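Local coordinates for aphrodisin (PDB 1E5P), which acts as an aphrodisiac pheromone of the lipocalin family, eliciting copulatory behaviour in male hamsters, at residues Leu20-Ile23 against Pro28-Phe31; Thr48-Thr53 against Cys57-Val62. All coordinates share one frame; numbering follows the deposited sequence.

Contact 1. Residues Leu20-Ile23 against Pro28-Phe31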
loop_
_atom_site.group_PDB
_atom_site.type_symbol
_atom_site.label_atom_id
_atom_site.label_comp_id
_atom_site.label_asym_id
_atom_site.label_seq_id
_atom_site.Cartn_x
_atom_site.Cartn_y
_atom_site.Cartn_z
ATOM N N LEU A 20 10.180 7.966 -6.765
ATOM C CA LEU A 20 10.854 6.867 -6.061
ATOM C C LEU A 20 11.318 7.196 -4.677
ATOM O O LEU A 20 11.256 6.343 -3.759
ATOM C CB LEU A 20 11.955 6.339 -6.983
ATOM C CG LEU A 20 12.789 5.151 -6.523
ATOM C CD1 LEU A 20 11.917 3.940 -6.271
ATOM C CD2 LEU A 20 13.878 4.849 -7.564
ATOM N N GLU A 21 11.743 8.447 -4.424
ATOM C CA GLU A 21 12.244 8.797 -3.110
ATOM C C GLU A 21 11.174 8.629 -2.030
ATOM O O GLU A 21 11.518 8.427 -0.874
ATOM C CB GLU A 21 12.825 10.203 -3.051
ATOM C CG GLU A 21 11.883 11.341 -3.277
ATOM C CD GLU A 21 11.402 11.604 -4.672
ATOM O OE1 GLU A 21 11.981 11.075 -5.650
ATOM O OE2 GLU A 21 10.395 12.366 -4.760
ATOM N N LYS A 22 9.894 8.686 -2.405
ATOM C CA LYS A 22 8.836 8.534 -1.405
ATOM C C LYS A 22 8.785 7.144 -0.776
ATOM O O LYS A 22 8.269 6.973 0.349
ATOM C CB LYS A 22 7.479 8.794 -2.075
ATOM C CG LYS A 22 7.204 10.237 -2.467
ATOM C CD LYS A 22 6.823 11.062 -1.231
ATOM C CE LYS A 22 6.428 12.501 -1.619
ATOM N NZ LYS A 22 6.001 13.241 -0.390
ATOM N N ILE A 23 9.282 6.133 -1.489
ATOM C CA ILE A 23 9.151 4.749 -1.042
ATOM C C ILE A 23 10.469 4.059 -0.744
ATOM O O ILE A 23 10.482 2.887 -0.333
ATOM C CB ILE A 23 8.304 3.925 -2.029
ATOM C CG1 ILE A 23 8.885 3.926 -3.455
ATOM C CG2 ILE A 23 6.888 4.484 -2.082
ATOM C CD1 ILE A 23 8.353 2.779 -4.312
ATOM N N PRO A 28 8.541 8.706 3.306
ATOM C CA PRO A 28 7.344 8.730 4.121
ATOM C C PRO A 28 6.264 7.741 3.711
ATOM O O PRO A 28 5.352 7.526 4.522
ATOM C CB PRO A 28 6.800 10.155 3.907
ATOM C CG PRO A 28 7.323 10.576 2.565
ATOM C CD PRO A 28 8.676 9.913 2.455
ATOM N N LEU A 29 6.333 7.199 2.502
ATOM C CA LEU A 29 5.287 6.279 2.015
ATOM C C LEU A 29 5.756 4.835 1.955
ATOM O O LEU A 29 5.100 4.001 1.331
ATOM C CB LEU A 29 4.764 6.754 0.660
ATOM C CG LEU A 29 4.262 8.221 0.619
ATOM C CD1 LEU A 29 3.782 8.551 -0.773
ATOM C CD2 LEU A 29 3.163 8.417 1.668
ATOM N N ARG A 30 6.892 4.551 2.603
ATOM C CA ARG A 30 7.382 3.173 2.672
ATOM C C ARG A 30 6.762 2.546 3.926
ATOM O O ARG A 30 7.212 2.751 5.034
ATOM C CB ARG A 30 8.910 3.096 2.706
ATOM C CG ARG A 30 9.394 1.642 2.588
ATOM C CD ARG A 30 10.918 1.622 2.627
ATOM N NE ARG A 30 11.489 0.282 2.501
ATOM C CZ ARG A 30 11.998 -0.170 1.344
ATOM N NH1 ARG A 30 11.991 0.582 0.255
ATOM N NH2 ARG A 30 12.534 -1.395 1.299
ATOM N N PHE A 31 5.676 1.813 3.716
ATOM C CA PHE A 31 4.994 1.296 4.914
ATOM C C PHE A 31 4.847 -0.209 4.829
ATOM O O PHE A 31 4.812 -0.819 3.752
ATOM C CB PHE A 31 3.681 2.035 5.101
ATOM C CG PHE A 31 2.691 1.535 4.068
ATOM C CD1 PHE A 31 2.700 1.957 2.759
ATOM C CD2 PHE A 31 1.759 0.599 4.482
ATOM C CE1 PHE A 31 1.772 1.426 1.862
ATOM C CE2 PHE A 31 0.831 0.083 3.601
ATOM C CZ PHE A 31 0.844 0.505 2.280
#
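The backbone N of Leu-29 donates to the carbonyl O of Lys-22 at 2.9 Å, joining a tight turn of chain, in which Ile-23 N bonds to Leu-20 O, to the returning arm of the loop. Neither segment is a strand, and the CA atoms come closest at Ile-23 and Arg-30, 4.4 Å apart. The next carbonyl along, that of Ile-23, is taken by a side chain: Arg-30 NH1 reaches its O at 2.8 Å, with the oxygen at the guanidinium edge, 13° out of its plane. The Arg-30 chain gets there extended from CG to NE and runs past the same oxygen, with CD only 3.2 Å from Ile-23 O. NE and NH2 bond to Tyr-32 OH and Thr-146 OG1, so three nitrogens fix the group's rotation. Replacing this arginine by an alanine is likely to leave the Ile-23 carbonyl without this donor, and the two hydroxyls without their guanidinium partner. Earlier in both segments, Lys-22 and Leu-29 lie side by side, pointing the same way, Lys-22 CB to Leu-29 CD1 3.9 Å. Bent at chi2 (-77°), the lysine chain also brings its CD to 3.9 Å from Pro-28 CG, while NZ forms a salt bridge with Asp-100. This is the loop between strands 8-17 and 32-39; Leu-29 packs on Met-108 of strand 105-113, and Ile-23 on Ile-15 and on Leu-141 of strand 140-142.

Contact 2. Residues Thr48-Thr53 against Cys57-Val62; sequences TFYVIT and CSKTTV
Ser-58 O takes two donors, one from each face of its carbonyl plane: Val-51 N across the hairpin at 3.2 Å, and Thr-60 OG1 of its own strand at 2.9 Å from Ser-58 O, well above that plane. The bond from Ser-58 N to Val-51 O completes this hydrogen-bonded antiparallel pair; Phe-49 and Thr-60 form the other, where Thr-60 N meets Phe-49 O at 2.8 Å, almost in line with the carbonyl. On the face carrying Phe-49, Val-51 and Thr-60, the Phe-49 ring, its CG between the backbone N and the carbonyl carbon (chi1 61°), is carried across beneath Thr-60, whose CB lies 3.8 Å from the centroid in a CH-pi contact; Val-62 CG2 comes to 3.8 Å from Phe-49 CE1. Tyr-50 leans the other way: the extended Lys-59 chain passes over its ring, CG 4.0 Å from the centroid, and a water 2.6 Å from Tyr-50 OH bonds weakly to Lys-59 NZ. Cys-57 SG lies obliquely to that ring and 3.6 Å from Ile-52 CD1. The contact lies in the hairpin of strands 44-53 and 56-66 in the lipocalin barrel; strand 32-39 pairs with the first, and a disulfide ties Cys-57 to Cys-149.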
loop_
_atom_site.group_PDB
_atom_site.type_symbol
_atom_site.label_atom_id
_atom_site.label_comp_id
_atom_site.label_asym_id
_atom_site.label_seq_id
_atom_site.Cartn_x
_atom_site.Cartn_y
_atom_site.Cartn_z
ATOM N N THR A 48 -3.584 -1.204 9.900
ATOM C CA THR A 48 -2.539 -1.157 10.949
ATOM C C THR A 48 -1.219 -1.463 10.211
ATOM O O THR A 48 -1.202 -2.406 9.441
ATOM C CB THR A 48 -2.808 -2.240 11.988
ATOM O OG1 THR A 48 -4.091 -1.961 12.592
ATOM C CG2 THR A 48 -1.751 -2.235 13.097
ATOM N N PHE A 49 -0.229 -0.633 10.475
ATOM C CA PHE A 49 1.031 -0.797 9.743
ATOM C C PHE A 49 2.167 -0.152 10.512
ATOM O O PHE A 49 1.952 0.599 11.477
ATOM C CB PHE A 49 0.898 -0.128 8.359
ATOM C CG PHE A 49 0.625 1.352 8.412
ATOM C CD1 PHE A 49 -0.669 1.828 8.596
ATOM C CD2 PHE A 49 1.648 2.281 8.304
ATOM C CE1 PHE A 49 -0.940 3.179 8.678
ATOM C CE2 PHE A 49 1.396 3.640 8.365
ATOM C CZ PHE A 49 0.091 4.098 8.530
ATOM N N TYR A 50 3.375 -0.489 10.069
ATOM C CA TYR A 50 4.547 0.169 10.640
ATOM C C TYR A 50 5.189 1.092 9.590
ATOM O O TYR A 50 5.147 0.823 8.385
ATOM C CB TYR A 50 5.642 -0.863 11.023
ATOM C CG TYR A 50 5.481 -1.435 12.414
ATOM C CD1 TYR A 50 5.979 -0.748 13.522
ATOM C CD2 TYR A 50 4.840 -2.662 12.610
ATOM C CE1 TYR A 50 5.852 -1.261 14.804
ATOM C CE2 TYR A 50 4.713 -3.181 13.886
ATOM C CZ TYR A 50 5.205 -2.473 14.968
ATOM O OH TYR A 50 5.075 -2.966 16.244
ATOM N N VAL A 51 5.743 2.175 10.091
ATOM C CA VAL A 51 6.640 3.021 9.288
ATOM C C VAL A 51 7.863 3.297 10.188
ATOM O O VAL A 51 7.751 3.214 11.406
ATOM C CB VAL A 51 6.076 4.363 8.844
ATOM C CG1 VAL A 51 5.092 4.148 7.709
ATOM C CG2 VAL A 51 5.495 5.172 9.996
ATOM N N ILE A 52 9.005 3.602 9.564
ATOM C CA ILE A 52 10.155 3.995 10.397
ATOM C C ILE A 52 10.167 5.520 10.450
ATOM O O ILE A 52 10.183 6.170 9.392
ATOM C CB ILE A 52 11.482 3.506 9.777
ATOM C CG1 ILE A 52 11.486 1.999 9.639
ATOM C CG2 ILE A 52 12.639 4.021 10.628
ATOM C CD1 ILE A 52 11.268 1.194 10.880
ATOM N N THR A 53 10.125 6.051 11.646
ATOM C CA THR A 53 10.148 7.509 11.857
ATOM C C THR A 53 11.199 7.810 12.920
ATOM O O THR A 53 11.206 7.161 13.963
ATOM C CB THR A 53 8.744 7.986 12.275
ATOM O OG1 THR A 53 7.813 7.624 11.209
ATOM C CG2 THR A 53 8.728 9.477 12.497
ATOM N N CYS A 57 10.824 2.031 14.816
ATOM C CA CYS A 57 9.578 1.444 14.307
ATOM C C CYS A 57 8.403 2.150 14.980
ATOM O O CYS A 57 8.362 2.215 16.211
ATOM C CB CYS A 57 9.541 -0.051 14.655
ATOM S SG CYS A 57 10.666 -1.025 13.628
ATOM N N SER A 58 7.455 2.595 14.173
ATOM C CA SER A 58 6.305 3.330 14.697
ATOM C C SER A 58 5.022 2.645 14.211
ATOM O O SER A 58 4.677 2.744 13.039
ATOM C CB SER A 58 6.355 4.770 14.211
ATOM O OG SER A 58 5.232 5.485 14.710
ATOM N N LYS A 59 4.396 1.929 15.137
ATOM C CA LYS A 59 3.151 1.200 14.814
ATOM C C LYS A 59 2.038 2.233 14.711
ATOM O O LYS A 59 1.921 3.116 15.575
ATOM C CB LYS A 59 2.870 0.175 15.910
ATOM C CG LYS A 59 1.886 -0.891 15.431
ATOM C CD LYS A 59 1.575 -1.877 16.553
ATOM C CE LYS A 59 0.828 -3.084 15.978
ATOM N NZ LYS A 59 0.437 -4.012 17.093
ATOM N N THR A 60 1.243 2.132 13.657
ATOM C CA THR A 60 0.273 3.143 13.318
ATOM C C THR A 60 -1.056 2.567 12.864
ATOM O O THR A 60 -1.090 1.479 12.292
ATOM C CB THR A 60 0.879 3.872 12.059
ATOM O OG1 THR A 60 2.264 4.208 12.323
ATOM C CG2 THR A 60 0.115 5.119 11.714
ATOM N N THR A 61 -2.140 3.301 13.171
ATOM C CA THR A 61 -3.430 2.916 12.606
ATOM C C THR A 61 -4.028 4.144 11.909
ATOM O O THR A 61 -3.880 5.280 12.389
ATOM C CB THR A 61 -4.469 2.407 13.616
ATOM O OG1 THR A 61 -4.671 3.418 14.607
ATOM C CG2 THR A 61 -4.018 1.108 14.254
ATOM N N VAL A 62 -4.642 3.932 10.758
ATOM C CA VAL A 62 -5.372 4.975 10.061
ATOM C C VAL A 62 -6.698 4.342 9.585
ATOM O O VAL A 62 -6.803 3.115 9.515
ATOM C CB VAL A 62 -4.667 5.569 8.830
ATOM C CG1 VAL A 62 -3.389 6.284 9.235
ATOM C CG2 VAL A 62 -4.397 4.506 7.787
HETATM O O HOH W 1 3.495 -4.929 17.031
#

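Contact 1 comes first along the chain and closes before contact 2 opens; their centres are 13 Å apart. Residues 28-31 lead straight into strand 32-39, which pairs with strand 44-53, so the loop of contact 1 feeds the sheet that the hairpin of contact 2 continues. They also meet directly: Arg-30 O lies 3.7 Å from Val-51 CG1, and in one of its two conformers Phe-31 brings CB to 3.6 Å from Val-51 CG1. Contact 2 lies within the antiparallel sheet that curls into the lipocalin barrel; contact 1 is in the loop joining two of its strands, 8-17 and 32-39. In lipocalins such a barrel encloses the ligand pocket, consistent with odorant binding here.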